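Local coordinates for protein cupin 2, conserved barrel (Desulfitobacterium hafniense, PDB 2OZJ) that is of unknown function but adopts the conserved beta-barrel fold of the cupin superfamily and assembles as two subunits, at residues A[60-65]-A[92-97]; A[69-74]-A[78-83]; A[19-22]-A[27-30]; A[30-35]-A[40-45]. One frame throughout, in Å; residues are numbered along the deposited sequence. Where two conformers were deposited one is given.

Interaction 1. Residues A[60-65]-A[92-97]; sequences TLYLIL and KIHAIA
The phenol ring of Y62 lies between CG2 of T60, over one face toward the rim, and CD1 of I96 over the opposite face, and meets the imidazole of H94 at its edge. The two rings come from opposite directions and touch rim to rim, their planes turned 62° apart and their centroids 5.5 Å from each other, so neither covers the face of the other. A hydrogen bond of 2.6 Å joins Y62 OH and H94 NE2; either atom could be the donor, and the hydroxyl lies close to the imidazole plane. Contact with I96 is looser, with CD1 of Y62 4.4 Å from CD1 of I96. The imidazole is gripped from its other nitrogen as well: H94 ND1 donates to the carbonyl O of K92 at 3.0 Å. With CG lodged between backbone N and carbonyl carbon (chi1 67°), H94 turns toward strand 60-65. The contact crosses the inside of the cupin barrel, from strand 60-65 of the larger sheet to the smaller sheet, where I71 packs on both Y62 and I96. Bonds at both nitrogens fix the rotation of the imidazole, at a position where many cupins carry a metal-binding histidine.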
# COMPACT_ATOMS: atom_id res chain seq x y z
N THR A 60 -4.42 -1.30 -11.40
CA THR A 60 -4.79 -1.54 -10.02
C THR A 60 -3.80 -2.43 -9.36
O THR A 60 -3.32 -3.37 -9.98
CB THR A 60 -6.15 -2.24 -9.95
OG1 THR A 60 -7.09 -1.41 -10.62
CG2 THR A 60 -6.59 -2.44 -8.51
N LEU A 61 -3.43 -2.13 -8.13
CA LEU A 61 -2.74 -3.11 -7.29
C LEU A 61 -3.61 -3.49 -6.11
O LEU A 61 -4.19 -2.64 -5.43
CB LEU A 61 -1.38 -2.63 -6.80
CG LEU A 61 -1.15 -1.72 -5.58
CD1 LEU A 61 -1.46 -2.44 -4.25
CD2 LEU A 61 0.28 -1.21 -5.54
N TYR A 62 -3.66 -4.78 -5.88
CA TYR A 62 -4.35 -5.40 -4.73
C TYR A 62 -3.28 -5.93 -3.74
O TYR A 62 -2.32 -6.61 -4.14
CB TYR A 62 -5.21 -6.57 -5.16
CG TYR A 62 -6.35 -6.19 -6.02
CD1 TYR A 62 -7.43 -5.54 -5.48
CD2 TYR A 62 -6.37 -6.46 -7.38
CE1 TYR A 62 -8.51 -5.17 -6.26
CE2 TYR A 62 -7.46 -6.08 -8.18
CZ TYR A 62 -8.51 -5.45 -7.60
OH TYR A 62 -9.60 -5.07 -8.35
N LEU A 63 -3.47 -5.64 -2.47
CA LEU A 63 -2.62 -6.12 -1.39
C LEU A 63 -3.48 -6.77 -0.33
O LEU A 63 -4.37 -6.12 0.23
CB LEU A 63 -1.79 -5.01 -0.76
CG LEU A 63 -0.95 -5.37 0.48
CD1 LEU A 63 0.30 -6.27 0.22
CD2 LEU A 63 -0.47 -4.02 1.10
N ILE A 64 -3.26 -8.07 -0.10
CA ILE A 64 -4.06 -8.79 0.88
C ILE A 64 -3.51 -8.52 2.28
O ILE A 64 -2.33 -8.71 2.53
CB ILE A 64 -4.10 -10.30 0.61
CG1 ILE A 64 -4.50 -10.56 -0.83
CG2 ILE A 64 -5.11 -10.99 1.56
CD1 ILE A 64 -5.80 -9.98 -1.22
N LEU A 65 -4.36 -8.03 3.17
CA LEU A 65 -3.94 -7.66 4.51
C LEU A 65 -4.16 -8.80 5.50
O LEU A 65 -3.39 -8.99 6.44
CB LEU A 65 -4.71 -6.43 4.97
CG LEU A 65 -4.57 -5.20 4.09
CD1 LEU A 65 -5.46 -4.09 4.62
CD2 LEU A 65 -3.11 -4.74 3.96
N LYS A 92 -8.19 -5.09 -17.92
CA LYS A 92 -8.25 -6.52 -17.70
C LYS A 92 -9.50 -6.77 -16.84
O LYS A 92 -9.64 -6.26 -15.73
CB LYS A 92 -6.97 -7.03 -17.01
CG LYS A 92 -6.85 -8.56 -16.83
CD LYS A 92 -6.85 -9.35 -18.13
CE LYS A 92 -5.80 -8.89 -19.13
NZ LYS A 92 -4.53 -8.45 -18.50
N ILE A 93 -10.44 -7.53 -17.41
CA ILE A 93 -11.66 -7.89 -16.71
C ILE A 93 -11.30 -8.93 -15.66
O ILE A 93 -10.60 -9.89 -15.97
CB ILE A 93 -12.72 -8.48 -17.69
CG1 ILE A 93 -13.10 -7.44 -18.74
CG2 ILE A 93 -13.95 -8.93 -16.93
N HIS A 94 -11.77 -8.75 -14.44
CA HIS A 94 -11.36 -9.60 -13.34
C HIS A 94 -12.41 -9.57 -12.23
O HIS A 94 -13.25 -8.68 -12.19
CB HIS A 94 -9.97 -9.20 -12.78
CG HIS A 94 -9.93 -7.86 -12.12
ND1 HIS A 94 -10.05 -6.68 -12.82
CD2 HIS A 94 -9.76 -7.51 -10.82
CE1 HIS A 94 -9.95 -5.66 -11.98
NE2 HIS A 94 -9.80 -6.14 -10.76
N ALA A 95 -12.35 -10.55 -11.34
CA ALA A 95 -13.19 -10.58 -10.15
C ALA A 95 -12.38 -11.09 -8.97
O ALA A 95 -11.46 -11.86 -9.12
CB ALA A 95 -14.44 -11.45 -10.37
N ILE A 96 -12.72 -10.61 -7.78
CA ILE A 96 -12.03 -11.05 -6.60
C ILE A 96 -13.08 -11.55 -5.59
O ILE A 96 -14.18 -11.01 -5.50
CB ILE A 96 -10.98 -9.94 -6.12
CG1 ILE A 96 -10.33 -10.29 -4.78
CG2 ILE A 96 -11.56 -8.50 -6.11
CD1 ILE A 96 -8.97 -9.55 -4.65
N ALA A 97 -12.79 -12.67 -4.94
CA ALA A 97 -13.69 -13.30 -3.99
C ALA A 97 -12.87 -13.74 -2.81
O ALA A 97 -11.68 -14.01 -2.95
CB ALA A 97 -14.36 -14.48 -4.60

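Interaction 2. Residues A[69-74]-A[78-83]; sequences AVITFD and IDLVPE
A beta hairpin, strand 68-73 turning back into strand 76-80, holds this contact, and four backbone hydrogen bonds zip its arms together. A69 and L80 form one antiparallel hydrogen-bonded pair, with A69 N donating to L80 O at 3.1 Å and L80 N returning to A69 O at 2.9 Å. I71 and I78 form the second, through I71 N to I78 O at 2.7 Å and I78 N to I71 O at 2.8 Å. Between them V70 and D79 make a non-hydrogen-bonded pair, where CA of V70 also brings a C-H close to the carbonyl O of I78. The axes of the short segments 69-73 and 78-80 run at 155°, close to antiparallel. In the cupin barrel this hairpin belongs to the smaller sheet, with strand 95-98 along the other edge of 68-73; the face bearing A69, I71, I78 and L80 packs against L86, Y62 and I64. On that face CG1 of I71 meets CD1 of L80 at 3.5 Å, the two side chains crossing at a slant. Further along, CD1 of I78 reaches the rim of the F73 ring in its plane, 3.3 Å from CE1 of F73, while CG2 of I71 lies over one face of the same ring. I78 gets there with its chain extended beyond CG1 (chi2 176°). On the other face V70 and D79 point the same way, side by side, and OD1 of D79 sits 3.2 Å from the methyl CG2 of V70. I78 packs on E11, and L80 on P13, of the second subunit.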
# COMPACT_ATOMS: atom_id res chain seq x y z
N ALA A 69 -7.93 -14.91 -0.52
CA ALA A 69 -8.78 -14.48 -1.62
C ALA A 69 -8.39 -15.22 -2.90
O ALA A 69 -7.37 -15.92 -2.95
CB ALA A 69 -8.64 -12.96 -1.83
N VAL A 70 -9.21 -15.06 -3.92
CA VAL A 70 -8.97 -15.63 -5.24
C VAL A 70 -9.34 -14.58 -6.27
O VAL A 70 -10.40 -13.95 -6.15
CB VAL A 70 -9.82 -16.89 -5.50
CG1 VAL A 70 -9.52 -17.48 -6.88
CG2 VAL A 70 -9.56 -17.92 -4.42
N ILE A 71 -8.47 -14.37 -7.25
CA ILE A 71 -8.77 -13.47 -8.34
C ILE A 71 -8.95 -14.26 -9.61
O ILE A 71 -8.15 -15.15 -9.91
CB ILE A 71 -7.70 -12.40 -8.59
CG1 ILE A 71 -7.53 -11.52 -7.38
CG2 ILE A 71 -8.13 -11.51 -9.73
CD1 ILE A 71 -6.46 -10.36 -7.59
N THR A 72 -10.00 -13.94 -10.36
CA THR A 72 -10.34 -14.64 -11.60
C THR A 72 -10.23 -13.72 -12.80
O THR A 72 -10.80 -12.63 -12.77
CB THR A 72 -11.82 -15.14 -11.55
OG1 THR A 72 -11.95 -16.11 -10.51
CG2 THR A 72 -12.24 -15.77 -12.85
N PHE A 73 -9.54 -14.15 -13.87
CA PHE A 73 -9.53 -13.41 -15.16
C PHE A 73 -9.10 -14.22 -16.35
O PHE A 73 -7.99 -14.75 -16.37
CB PHE A 73 -8.68 -12.12 -15.13
CG PHE A 73 -7.45 -12.19 -14.27
CD1 PHE A 73 -6.78 -13.38 -14.04
CD2 PHE A 73 -6.96 -11.03 -13.70
CE1 PHE A 73 -5.67 -13.41 -13.25
CE2 PHE A 73 -5.85 -11.06 -12.92
CZ PHE A 73 -5.19 -12.25 -12.69
N ASP A 74 -10.02 -14.36 -17.32
CA ASP A 74 -9.68 -14.85 -18.65
C ASP A 74 -9.42 -16.35 -18.65
O ASP A 74 -10.24 -17.14 -19.13
CB ASP A 74 -8.46 -14.11 -19.20
N ILE A 78 -6.30 -17.17 -9.61
CA ILE A 78 -5.08 -16.92 -8.85
C ILE A 78 -5.44 -16.78 -7.37
O ILE A 78 -6.24 -15.93 -7.01
CB ILE A 78 -4.39 -15.64 -9.33
CG1 ILE A 78 -3.85 -15.82 -10.74
CG2 ILE A 78 -3.27 -15.25 -8.37
CD1 ILE A 78 -3.23 -14.56 -11.32
N ASP A 79 -4.84 -17.63 -6.55
CA ASP A 79 -5.01 -17.62 -5.10
C ASP A 79 -4.05 -16.63 -4.44
O ASP A 79 -2.88 -16.53 -4.82
CB ASP A 79 -4.76 -19.02 -4.52
CG ASP A 79 -5.78 -20.04 -4.97
OD1 ASP A 79 -6.99 -19.72 -5.02
OD2 ASP A 79 -5.36 -21.18 -5.25
N LEU A 80 -4.55 -15.97 -3.41
CA LEU A 80 -3.79 -14.98 -2.66
C LEU A 80 -3.88 -15.24 -1.15
O LEU A 80 -4.92 -15.69 -0.63
CB LEU A 80 -4.25 -13.56 -2.98
CG LEU A 80 -4.03 -13.06 -4.43
CD1 LEU A 80 -5.36 -13.17 -5.18
CD2 LEU A 80 -3.50 -11.63 -4.50
N VAL A 81 -2.77 -14.97 -0.47
CA VAL A 81 -2.68 -15.15 0.98
C VAL A 81 -2.18 -13.84 1.56
O VAL A 81 -1.71 -12.98 0.81
CB VAL A 81 -1.75 -16.34 1.35
CG1 VAL A 81 -2.26 -17.61 0.68
CG2 VAL A 81 -0.30 -16.06 0.97
N PRO A 82 -2.28 -13.65 2.88
CA PRO A 82 -1.87 -12.36 3.45
C PRO A 82 -0.47 -11.93 3.05
O PRO A 82 0.46 -12.76 2.98
CB PRO A 82 -1.97 -12.62 4.96
CG PRO A 82 -3.00 -13.64 5.08
CD PRO A 82 -2.78 -14.57 3.92
N GLU A 83 -0.33 -10.63 2.79
CA GLU A 83 0.87 -9.99 2.29
C GLU A 83 1.06 -10.05 0.78
O GLU A 83 1.84 -9.27 0.25
CB GLU A 83 2.17 -10.43 2.99
CG GLU A 83 2.18 -10.23 4.50
CD GLU A 83 3.47 -10.73 5.13
OE1 GLU A 83 4.50 -10.79 4.41
OE2 GLU A 83 3.47 -11.06 6.33

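Interaction 3. Residues A[19-22]-A[27-30]; sequences LIEA and VLSM
I20 slides its CG1-CD1 arm past the side chain of L28, the two running in opposite directions, so that CD1 of I20 comes to 3.9 Å from CB of L28. The same methyl lies 3.7 Å from the carbonyl O of L28, resting on the backbone at the start of strand 28-34. CG1 of I20 stands opposite the backbone N (chi1 -162°) and the chain continues extended, which carries CD1 down onto the strand. L28 answers with its other end: CD2 lies 3.7 Å from the carbonyl O of E21 and also touches CB of E21. At the far end of the contact the selenomethionine M30 bends at its last torsion (chi3 72°), and its methyl CE arrives 3.8 Å from CB of L19, close to the carbonyl O of L19 as well. Residues 19-21 and 28-30 run nearly opposite, 169° apart, with no hydrogen bond between the two segments. The loop 19-22 lies against the beginning of the strand, near the edge of the larger barrel sheet, and is tied to the next strand by the hydrogen bond from S44 OG to E21 O. The carboxylate of E21 turns to R23 in a salt bridge. Across the two segments the contact therefore rests on methyl and methylene packing, and the polar ties of the loop are made to residues outside them.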
# COMPACT_ATOMS: atom_id res chain seq x y z
N LEU A 19 -7.60 -1.18 10.78
CA LEU A 19 -8.41 -0.02 10.49
C LEU A 19 -9.80 -0.40 9.93
O LEU A 19 -10.66 0.45 9.83
CB LEU A 19 -7.72 0.93 9.52
CG LEU A 19 -6.38 1.53 9.99
CD1 LEU A 19 -5.87 2.39 8.86
CD2 LEU A 19 -6.52 2.32 11.27
N ILE A 20 -10.01 -1.68 9.61
CA ILE A 20 -11.29 -2.17 9.08
C ILE A 20 -11.63 -3.53 9.70
O ILE A 20 -10.76 -4.39 9.84
CB ILE A 20 -11.30 -2.20 7.52
CG1 ILE A 20 -12.72 -2.27 6.95
CG2 ILE A 20 -10.45 -3.33 6.93
CD1 ILE A 20 -12.75 -1.94 5.47
N GLU A 21 -12.88 -3.73 10.08
CA GLU A 21 -13.32 -5.06 10.52
C GLU A 21 -13.60 -5.97 9.33
O GLU A 21 -13.65 -5.51 8.20
CB GLU A 21 -14.56 -4.95 11.40
CG GLU A 21 -14.26 -4.16 12.66
CD GLU A 21 -15.49 -3.52 13.27
OE1 GLU A 21 -16.05 -2.58 12.67
OE2 GLU A 21 -15.90 -3.95 14.36
N ALA A 22 -13.73 -7.27 9.60
CA ALA A 22 -14.17 -8.19 8.60
C ALA A 22 -15.47 -8.82 9.15
O ALA A 22 -15.70 -8.96 10.37
CB ALA A 22 -13.03 -9.19 8.20
N VAL A 27 -20.22 -6.25 3.65
CA VAL A 27 -19.08 -5.73 2.93
C VAL A 27 -18.77 -4.37 3.55
O VAL A 27 -19.67 -3.53 3.70
CB VAL A 27 -19.40 -5.56 1.44
CG1 VAL A 27 -18.22 -4.92 0.73
CG2 VAL A 27 -19.88 -6.93 0.81
N LEU A 28 -17.52 -4.15 3.93
CA LEU A 28 -17.09 -2.86 4.50
C LEU A 28 -16.06 -2.19 3.59
O LEU A 28 -15.29 -2.86 2.92
CB LEU A 28 -16.48 -3.01 5.90
CG LEU A 28 -17.36 -3.27 7.12
CD1 LEU A 28 -18.08 -4.59 6.98
CD2 LEU A 28 -16.54 -3.24 8.38
N SER A 29 -16.09 -0.87 3.51
CA SER A 29 -15.11 -0.13 2.71
C SER A 29 -14.75 1.18 3.40
O SER A 29 -15.57 1.78 4.11
CB SER A 29 -15.63 0.16 1.29
OG SER A 29 -16.73 1.01 1.30
N MSE A 30 -13.52 1.62 3.15
CA MSE A 30 -13.06 2.91 3.65
C MSE A 30 -12.13 3.54 2.63
O MSE A 30 -11.18 2.86 2.19
CB MSE A 30 -12.35 2.73 4.99
CG MSE A 30 -11.97 4.08 5.60
SE MSE A 30 -11.63 4.11 7.48
CE MSE A 30 -9.92 3.20 7.42

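Interaction 4. Residues A[30-35]-A[40-45]; sequences MALAQS and ISLFSF
L32 and I40 meet at about a right angle, with CB of L32 3.9 Å from CG2 of I40, in the beta hairpin that strands 28-34 and 38-46 form in the larger sheet of the cupin barrel. CD1 of L32 reaches on to CG of L42, also at 3.9 Å, so one leucine spans two residues of the facing strand. Beside it the side chain of M30 runs alongside that of L42, and its CE methyl approaches CD1 of L42. A33 CB packs on the CG1 branch of I40, which lies beside the backbone N (chi1 -49°).

Behind these side chains the backbone sets the register. M30 and L42 form an antiparallel hydrogen-bonded pair, M30 N to L42 O at 2.9 Å and L42 N to M30 O at 2.8 Å. A31 and S41 follow as a non-hydrogen-bonded pair, and L32 N then donates to I40 O at 2.7 Å. There the regular pairing stops at the break in strand 28-34, and the N-H of A33 is buried without a partner.

Further out, L105 of strand 102-109 packs on both L32 and I40, L5 of strand 4-5 touches I40 and A33, and I107 of the second subunit also reaches I40. A water extends the link past the break: it donates to A33 O at 2.7 Å and accepts from I40 N at 3.0 Å.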
# COMPACT_ATOMS: atom_id res chain seq x y z
N MSE A 30 -13.52 1.62 3.15
CA MSE A 30 -13.06 2.91 3.65
C MSE A 30 -12.13 3.54 2.63
O MSE A 30 -11.18 2.86 2.19
CB MSE A 30 -12.35 2.73 4.99
CG MSE A 30 -11.97 4.08 5.60
SE MSE A 30 -11.63 4.11 7.48
CE MSE A 30 -9.92 3.20 7.42
N ALA A 31 -12.43 4.78 2.21
CA ALA A 31 -11.53 5.50 1.32
C ALA A 31 -10.34 6.05 2.13
O ALA A 31 -10.53 6.60 3.24
CB ALA A 31 -12.23 6.62 0.64
N LEU A 32 -9.14 5.92 1.56
CA LEU A 32 -7.93 6.47 2.16
C LEU A 32 -7.38 7.65 1.37
O LEU A 32 -6.36 8.20 1.74
CB LEU A 32 -6.85 5.40 2.28
CG LEU A 32 -7.20 4.08 3.02
CD1 LEU A 32 -5.96 3.15 3.03
CD2 LEU A 32 -7.77 4.34 4.44
N ALA A 33 -8.04 8.04 0.30
CA ALA A 33 -7.65 9.21 -0.48
C ALA A 33 -8.89 9.91 -1.01
O ALA A 33 -9.91 9.24 -1.31
CB ALA A 33 -6.76 8.81 -1.65
N GLN A 34 -8.80 11.23 -1.08
CA GLN A 34 -9.71 12.05 -1.84
C GLN A 34 -8.87 12.60 -3.00
O GLN A 34 -8.03 13.47 -2.82
CB GLN A 34 -10.25 13.18 -0.96
CG GLN A 34 -11.42 13.94 -1.55
CD GLN A 34 -12.72 13.68 -0.84
OE1 GLN A 34 -12.81 12.82 0.04
NE2 GLN A 34 -13.74 14.44 -1.21
N SER A 35 -9.03 12.01 -4.18
CA SER A 35 -8.20 12.32 -5.33
C SER A 35 -8.93 12.01 -6.64
O SER A 35 -9.77 11.11 -6.69
CB SER A 35 -6.88 11.57 -5.25
OG SER A 35 -6.14 11.68 -6.44
N ILE A 40 -7.64 4.97 -3.46
CA ILE A 40 -6.99 4.10 -2.49
C ILE A 40 -8.06 3.75 -1.48
O ILE A 40 -8.64 4.66 -0.83
CB ILE A 40 -5.78 4.78 -1.77
CG1 ILE A 40 -4.83 5.44 -2.79
CG2 ILE A 40 -5.10 3.75 -0.84
CD1 ILE A 40 -3.59 6.12 -2.13
N SER A 41 -8.31 2.47 -1.32
CA SER A 41 -9.41 2.00 -0.49
C SER A 41 -9.02 0.76 0.29
O SER A 41 -8.29 -0.10 -0.19
CB SER A 41 -10.60 1.59 -1.34
OG SER A 41 -10.88 2.51 -2.39
N LEU A 42 -9.64 0.62 1.46
CA LEU A 42 -9.63 -0.63 2.22
C LEU A 42 -11.00 -1.31 2.04
O LEU A 42 -12.03 -0.63 2.10
CB LEU A 42 -9.40 -0.41 3.72
CG LEU A 42 -8.05 0.05 4.21
CD1 LEU A 42 -8.06 0.06 5.75
CD2 LEU A 42 -6.92 -0.83 3.56
N PHE A 43 -11.00 -2.62 1.86
CA PHE A 43 -12.23 -3.37 1.73
C PHE A 43 -12.12 -4.63 2.55
O PHE A 43 -11.01 -5.20 2.70
CB PHE A 43 -12.49 -3.87 0.31
CG PHE A 43 -12.73 -2.82 -0.67
CD1 PHE A 43 -13.97 -2.18 -0.76
CD2 PHE A 43 -11.74 -2.46 -1.56
CE1 PHE A 43 -14.21 -1.17 -1.73
CE2 PHE A 43 -11.98 -1.41 -2.50
CZ PHE A 43 -13.20 -0.79 -2.58
N SER A 44 -13.27 -5.10 3.03
CA SER A 44 -13.36 -6.44 3.57
C SER A 44 -14.69 -7.06 3.22
O SER A 44 -15.72 -6.36 3.19
CB SER A 44 -13.21 -6.38 5.06
OG SER A 44 -14.30 -5.75 5.66
N PHE A 45 -14.66 -8.36 2.91
CA PHE A 45 -15.86 -9.16 2.78
C PHE A 45 -15.49 -10.62 2.85
O PHE A 45 -14.30 -10.97 2.97
CB PHE A 45 -16.67 -8.80 1.53
CG PHE A 45 -15.95 -8.97 0.23
CD1 PHE A 45 -15.13 -7.97 -0.24
CD2 PHE A 45 -16.16 -10.12 -0.55
CE1 PHE A 45 -14.48 -8.11 -1.46
CE2 PHE A 45 -15.53 -10.27 -1.78
CZ PHE A 45 -14.68 -9.27 -2.23
O HOH W 1 -9.77 6.97 -2.77

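From the N terminus, interaction 3 comes first, folding loop 19-22 back on strand 28-34 and closing a short loop. Interaction 4 begins on that strand, at the shared residue M30, and closes the hairpin with strand 38-46. Both finish before interaction 1 opens at strand 60-65. Interaction 1 closes the longest loop, reaching to 92-97, and interaction 2, the hairpin of 69-74 and 78-83, is nested inside it; none of the loops cross. Interaction 4 pairs two strands of the larger sheet, interaction 3 packs a loop against one of them, interaction 2 lies in the smaller sheet on the opposite side of the chain's centre from interaction 4, and interaction 1 bridges the two sheets.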